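ABC transporter substrate-binding protein (PDB 4OHN) probably serves as the extracellular substrate-binding component of a bacterial ABC amino-acid uptake transporter, and binds histidine between its two lobes. Local coordinates at residues S7-S12 with E215-V220; V29-A34 with D179-N184. One frame throughout, in Å; residues are numbered along the deposited sequence.

Contact 1: residues S7-S12 with E215-V220; sequences SGDNWS and EDTTLV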
loop_
_atom_site.group_PDB
_atom_site.type_symbol
_atom_site.label_atom_id
_atom_site.label_comp_id
_atom_site.label_asym_id
_atom_site.label_seq_id
_atom_site.Cartn_x
_atom_site.Cartn_y
_atom_site.Cartn_z
ATOM N N SER A 7 8.829 -21.438 -18.332
ATOM C CA SER A 7 7.935 -22.233 -17.490
ATOM C C SER A 7 7.096 -21.407 -16.504
ATOM O O SER A 7 5.924 -21.713 -16.270
ATOM C CB SER A 7 8.740 -23.292 -16.731
ATOM O OG SER A 7 9.783 -22.698 -15.977
ATOM N N GLY A 8 7.698 -20.366 -15.935
ATOM C CA GLY A 8 7.040 -19.535 -14.943
ATOM C C GLY A 8 6.270 -18.360 -15.523
ATOM O O GLY A 8 5.707 -17.557 -14.777
ATOM N N ASP A 9 6.188 -18.270 -16.853
ATOM C CA ASP A 9 5.421 -17.227 -17.561
ATOM C C ASP A 9 3.983 -17.726 -17.799
ATOM O O ASP A 9 3.680 -18.257 -18.879
ATOM C CB ASP A 9 6.139 -16.882 -18.884
ATOM C CG ASP A 9 5.721 -15.520 -19.495
ATOM O OD1 ASP A 9 5.163 -14.657 -18.800
ATOM O OD2 ASP A 9 5.992 -15.288 -20.692
ATOM N N ASN A 10 3.112 -17.539 -16.799
ATOM C CA ASN A 10 1.830 -18.219 -16.681
ATOM C C ASN A 10 0.652 -17.505 -17.296
ATOM O O ASN A 10 -0.493 -17.884 -17.053
ATOM C CB ASN A 10 1.503 -18.453 -15.200
ATOM C CG ASN A 10 2.461 -19.403 -14.523
ATOM O OD1 ASN A 10 3.146 -20.182 -15.176
ATOM N ND2 ASN A 10 2.498 -19.352 -13.195
ATOM N N TRP A 11 0.916 -16.473 -18.095
ATOM C CA TRP A 11 -0.163 -15.728 -18.727
ATOM C C TRP A 11 -1.206 -16.633 -19.382
ATOM O O TRP A 11 -2.402 -16.434 -19.199
ATOM C CB TRP A 11 0.365 -14.700 -19.758
ATOM C CG TRP A 11 -0.785 -14.062 -20.454
ATOM C CD1 TRP A 11 -1.225 -14.316 -21.720
ATOM C CD2 TRP A 11 -1.702 -13.114 -19.897
ATOM N NE1 TRP A 11 -2.350 -13.586 -21.983
ATOM C CE2 TRP A 11 -2.669 -12.840 -20.879
ATOM C CE3 TRP A 11 -1.793 -12.469 -18.661
ATOM C CZ2 TRP A 11 -3.712 -11.943 -20.662
ATOM C CZ3 TRP A 11 -2.827 -11.596 -18.446
ATOM C CH2 TRP A 11 -3.774 -11.334 -19.445
ATOM N N SER A 12 -0.757 -17.622 -20.133
ATOM C CA SER A 12 -1.695 -18.463 -20.865
ATOM C C SER A 12 -2.645 -19.196 -19.918
ATOM O O SER A 12 -3.800 -19.431 -20.267
ATOM C CB SER A 12 -0.982 -19.454 -21.799
ATOM O OG SER A 12 -0.256 -20.426 -21.075
ATOM N N GLU A 215 9.249 -14.213 -13.135
ATOM C CA GLU A 215 9.087 -14.942 -14.372
ATOM C C GLU A 215 7.793 -14.627 -15.122
ATOM O O GLU A 215 7.655 -14.983 -16.298
ATOM C CB GLU A 215 9.143 -16.446 -14.082
ATOM C CG GLU A 215 10.435 -16.927 -13.357
ATOM C CD GLU A 215 10.612 -16.445 -11.880
ATOM O OE1 GLU A 215 9.628 -16.256 -11.096
ATOM O OE2 GLU A 215 11.787 -16.265 -11.493
ATOM N N ASP A 216 6.841 -13.984 -14.448
ATOM C CA ASP A 216 5.540 -13.668 -15.038
ATOM C C ASP A 216 5.590 -12.380 -15.901
ATOM O O ASP A 216 4.843 -11.400 -15.674
ATOM C CB ASP A 216 4.486 -13.591 -13.929
ATOM C CG ASP A 216 3.452 -14.713 -13.987
ATOM O OD1 ASP A 216 3.152 -15.239 -15.078
ATOM O OD2 ASP A 216 2.870 -15.046 -12.924
ATOM N N THR A 217 6.455 -12.403 -16.914
ATOM C CA THR A 217 6.755 -11.202 -17.683
ATOM C C THR A 217 5.605 -10.781 -18.589
ATOM O O THR A 217 5.349 -9.587 -18.777
ATOM C CB THR A 217 8.042 -11.375 -18.508
ATOM O OG1 THR A 217 7.918 -12.544 -19.324
ATOM C CG2 THR A 217 9.239 -11.546 -17.605
ATOM N N THR A 218 4.891 -11.741 -19.145
ATOM C CA THR A 218 3.786 -11.411 -20.026
ATOM C C THR A 218 2.651 -10.752 -19.235
ATOM O O THR A 218 2.072 -9.764 -19.667
ATOM C CB THR A 218 3.279 -12.650 -20.742
ATOM O OG1 THR A 218 4.333 -13.179 -21.541
ATOM C CG2 THR A 218 2.128 -12.313 -21.652
ATOM N N LEU A 219 2.333 -11.303 -18.073
ATOM C CA LEU A 219 1.344 -10.729 -17.165
ATOM C C LEU A 219 1.623 -9.251 -16.876
ATOM O O LEU A 219 0.717 -8.422 -16.931
ATOM C CB LEU A 219 1.326 -11.568 -15.882
ATOM C CG LEU A 219 0.495 -11.034 -14.729
ATOM C CD1 LEU A 219 -0.974 -10.880 -15.123
ATOM C CD2 LEU A 219 0.650 -11.947 -13.538
ATOM N N VAL A 220 2.880 -8.904 -16.611
ATOM C CA VAL A 220 3.236 -7.517 -16.333
ATOM C C VAL A 220 2.948 -6.621 -17.545
ATOM O O VAL A 220 2.384 -5.525 -17.402
ATOM C CB VAL A 220 4.695 -7.420 -15.875
ATOM C CG1 VAL A 220 5.184 -5.963 -15.908
ATOM C CG2 VAL A 220 4.833 -8.002 -14.473
HETATM O O HOH W 1 3.082 -14.038 -17.490
#
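Glu215 lies against the backbone of Gly8: its CB packs 3.7 Å from Gly8 O while the rest of the side chain bends away. Its own carbonyl oxygen receives a CA-H...O contact from Asp9, with Asp9 CA 3.4 Å from Glu215 O. Asp216 comes next, at the centre of an inverse gamma turn closed by a weak bond from Thr217 N to Glu215 O. It holds the N-cap position of helix 217-232 without capping with its side chain. Its CB leads away from 7-12, yet a first torsion off the staggered positions (chi1 -112°) brings OD1 back to accept Asn10 N at 2.9 Å, on the syn side but tilted 28° out of the carboxylate plane. Its OD2 accepts the hydroxyl of Tyr14. Thr217 lies beside the Asp9 carboxylate, its side chain crossing that group at about a right angle.

Thr218 is gripped twice by the modelled conformer of Asp9, one of two deposited. Its N-H, in the first turn of the helix, points at OD1 of Asp9 (N to OD1 2.9 Å, 167°) on the syn lone pair, while Thr218 OG1 donates to Asp9 OD2 at 2.8 Å. Thr218 CG2 turns the other way, 3.5 Å from Trp11 CB. Leu219 N-H goes to a water that in turn donates to Asp216 OD1. Leu219 CD1 meets the indole edge of Trp11, near the ring plane.

The N-terminal turns of helices 11-17 and 217-232 are thus joined, and Trp11 extends the packing to Tyr55, edge to face, and Ile57, between helix 43-53 and strand 58-63.

Contact 2: residues V29-A34 with D179-N184; sequences VPMGFA and DRVYAN. With HIS (histidine), chain B.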
loop_
_atom_site.group_PDB
_atom_site.type_symbol
_atom_site.label_atom_id
_atom_site.label_comp_id
_atom_site.label_asym_id
_atom_site.label_seq_id
_atom_site.Cartn_x
_atom_site.Cartn_y
_atom_site.Cartn_z
ATOM N N VAL A 29 -6.857 0.841 3.563
ATOM C CA VAL A 29 -7.676 1.859 2.924
ATOM C C VAL A 29 -6.792 2.901 2.259
ATOM O O VAL A 29 -5.672 3.148 2.693
ATOM C CB VAL A 29 -8.595 2.594 3.928
ATOM C CG1 VAL A 29 -9.583 1.653 4.573
ATOM C CG2 VAL A 29 -7.787 3.322 5.027
ATOM N N PRO A 30 -7.276 3.541 1.190
ATOM C CA PRO A 30 -8.494 3.246 0.445
ATOM C C PRO A 30 -8.218 2.294 -0.716
ATOM O O PRO A 30 -8.978 2.292 -1.684
ATOM C CB PRO A 30 -8.861 4.618 -0.108
ATOM C CG PRO A 30 -7.541 5.211 -0.444
ATOM C CD PRO A 30 -6.554 4.680 0.595
ATOM N N MET A 31 -7.156 1.497 -0.633
ATOM C CA MET A 31 -6.715 0.722 -1.795
ATOM C C MET A 31 -7.465 -0.591 -1.928
ATOM O O MET A 31 -7.926 -0.947 -3.020
ATOM C CB MET A 31 -5.205 0.478 -1.705
ATOM C CG MET A 31 -4.360 1.757 -1.480
ATOM S SD MET A 31 -4.720 3.116 -2.637
ATOM C CE MET A 31 -3.989 2.457 -4.142
ATOM N N GLY A 32 -7.590 -1.343 -0.854
ATOM C CA GLY A 32 -8.323 -2.590 -0.881
ATOM C C GLY A 32 -8.591 -3.007 0.540
ATOM O O GLY A 32 -7.651 -3.210 1.303
ATOM N N PHE A 33 -9.862 -3.085 0.899
ATOM C CA PHE A 33 -10.220 -3.246 2.309
ATOM C C PHE A 33 -11.600 -3.844 2.478
ATOM O O PHE A 33 -12.468 -3.720 1.590
ATOM C CB PHE A 33 -10.125 -1.898 3.045
ATOM C CG PHE A 33 -11.089 -0.854 2.543
ATOM C CD1 PHE A 33 -12.323 -0.668 3.147
ATOM C CD2 PHE A 33 -10.776 -0.037 1.463
ATOM C CE1 PHE A 33 -13.197 0.302 2.693
ATOM C CE2 PHE A 33 -11.648 0.926 1.003
ATOM C CZ PHE A 33 -12.861 1.097 1.615
ATOM N N ALA A 34 -11.812 -4.509 3.604
ATOM C CA ALA A 34 -13.101 -5.052 3.983
ATOM C C ALA A 34 -13.993 -3.925 4.449
ATOM O O ALA A 34 -13.649 -3.158 5.373
ATOM C CB ALA A 34 -12.940 -6.073 5.085
ATOM N N ASP A 179 1.648 5.255 5.425
ATOM C CA ASP A 179 1.369 5.820 4.121
ATOM C C ASP A 179 0.398 6.988 4.198
ATOM O O ASP A 179 -0.646 6.896 4.833
ATOM C CB ASP A 179 0.779 4.737 3.202
ATOM C CG ASP A 179 1.653 3.531 3.116
ATOM O OD1 ASP A 179 1.778 2.823 4.120
ATOM O OD2 ASP A 179 2.213 3.298 2.032
ATOM N N ARG A 180 0.709 8.080 3.502
ATOM C CA ARG A 180 -0.157 9.249 3.485
ATOM C C ARG A 180 -1.534 8.920 2.926
ATOM O O ARG A 180 -2.532 9.403 3.425
ATOM C CB ARG A 180 0.497 10.395 2.717
ATOM C CG ARG A 180 -0.173 11.761 2.933
ATOM C CD ARG A 180 0.713 12.881 2.360
ATOM N NE ARG A 180 0.507 14.173 3.003
ATOM C CZ ARG A 180 1.356 15.192 2.908
ATOM N NH1 ARG A 180 2.473 15.063 2.210
ATOM N NH2 ARG A 180 1.094 16.339 3.516
ATOM N N VAL A 181 -1.622 8.093 1.884
ATOM C CA VAL A 181 -2.942 7.808 1.318
ATOM C C VAL A 181 -3.833 7.135 2.337
ATOM O O VAL A 181 -5.023 7.396 2.406
ATOM C CB VAL A 181 -2.922 6.933 0.040
ATOM C CG1 VAL A 181 -2.144 7.622 -1.071
ATOM C CG2 VAL A 181 -2.396 5.515 0.326
ATOM N N TYR A 182 -3.255 6.260 3.143
ATOM C CA TYR A 182 -4.050 5.615 4.177
ATOM C C TYR A 182 -4.471 6.624 5.239
ATOM O O TYR A 182 -5.646 6.723 5.584
ATOM C CB TYR A 182 -3.252 4.455 4.780
ATOM C CG TYR A 182 -3.967 3.635 5.833
ATOM C CD1 TYR A 182 -4.176 2.283 5.683
ATOM C CD2 TYR A 182 -4.439 4.208 6.988
ATOM C CE1 TYR A 182 -4.837 1.550 6.671
ATOM C CE2 TYR A 182 -5.077 3.503 7.921
ATOM C CZ TYR A 182 -5.284 2.196 7.773
ATOM O OH TYR A 182 -5.954 1.524 8.802
ATOM N N ALA A 183 -3.505 7.367 5.772
ATOM C CA ALA A 183 -3.804 8.304 6.844
ATOM C C ALA A 183 -4.890 9.277 6.439
ATOM O O ALA A 183 -5.847 9.488 7.209
ATOM C CB ALA A 183 -2.537 9.051 7.255
ATOM N N ASN A 184 -4.779 9.865 5.252
ATOM C CA ASN A 184 -5.764 10.861 4.794
ATOM C C ASN A 184 -7.162 10.249 4.728
ATOM O O ASN A 184 -8.135 10.824 5.222
ATOM C CB ASN A 184 -5.407 11.393 3.401
ATOM C CG ASN A 184 -4.233 12.366 3.395
ATOM O OD1 ASN A 184 -3.854 12.915 4.421
ATOM N ND2 ASN A 184 -3.680 12.609 2.203
HETATM N N HIS B . 2.818 0.892 0.983
HETATM C CA HIS B . 3.272 0.013 2.089
HETATM C C HIS B . 3.897 -1.253 1.548
HETATM O O HIS B . 3.917 -1.445 0.311
HETATM C CB HIS B . 2.157 -0.257 3.127
HETATM C CG HIS B . 1.102 -1.257 2.754
HETATM N ND1 HIS B . 0.553 -2.102 3.705
HETATM C CD2 HIS B . 0.419 -1.498 1.607
HETATM C CE1 HIS B . -0.392 -2.834 3.149
HETATM N NE2 HIS B . -0.499 -2.483 1.877
HETATM O OXT HIS B . 4.382 -2.050 2.379
#
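Val29 and Tyr182 meet across the cleft of a two-lobed, Venus-flytrap type binding protein, where the loop leading into strand 32-34 faces the start of helix 180-189. This is the tight part of the contact. Val29 CG2 sits 3.6 Å from the centroid of the Tyr182 ring, only 4° off its normal, a CH-pi contact over the middle of one face. Tyr182 holds its ring there with CG anti to the backbone N (chi1 -177°), and its hydroxyl is hydrogen-bonded to Asn162 OD1. Close by, Tyr182 CA comes 3.3 Å from Val29 O, a CA-H...O contact; that buried carbonyl oxygen has no conventional hydrogen-bond partner in the model.

Packing slackens toward the partly exposed Val181. Pro30, which follows a cis peptide bond, still brings its CD within 3.6 Å of Val181 O. The methyl contacts are looser: in the modelled conformer of Val181, one of two deposited, CG2 lies 4.2 Å from Pro30 CD and 4.5 Å from Met31 SD. No hydrogen bond joins the two segments, as would suit lobes that must part and close around a substrate. Just before the helix, Asp179 belongs to the histidine pocket: the amino N of the ligand donates to Asp179 OD2 at 2.7 Å.

How the contacts relate
Contact 2 is nested inside the long chain loop that contact 1 closes, yet the two do not touch: their centres are 29 Å apart and their nearest atoms about 17 Å. The centre of contact 2 lies about 7 Å from the centre of the chain, beside the bound histidine, and the contact brings together parts of both lobes. Contact 1 is peripheral, its centre about 23 Å from the chain centre, and ties the N-terminal helix to helix 217-232 away from the ligand. The polar grip of 7-12 on 215-220 contrasts with the apolar meeting of 29-34 and 179-184; contact 2 contributes one of the 14 pocket residues, contact 1 none.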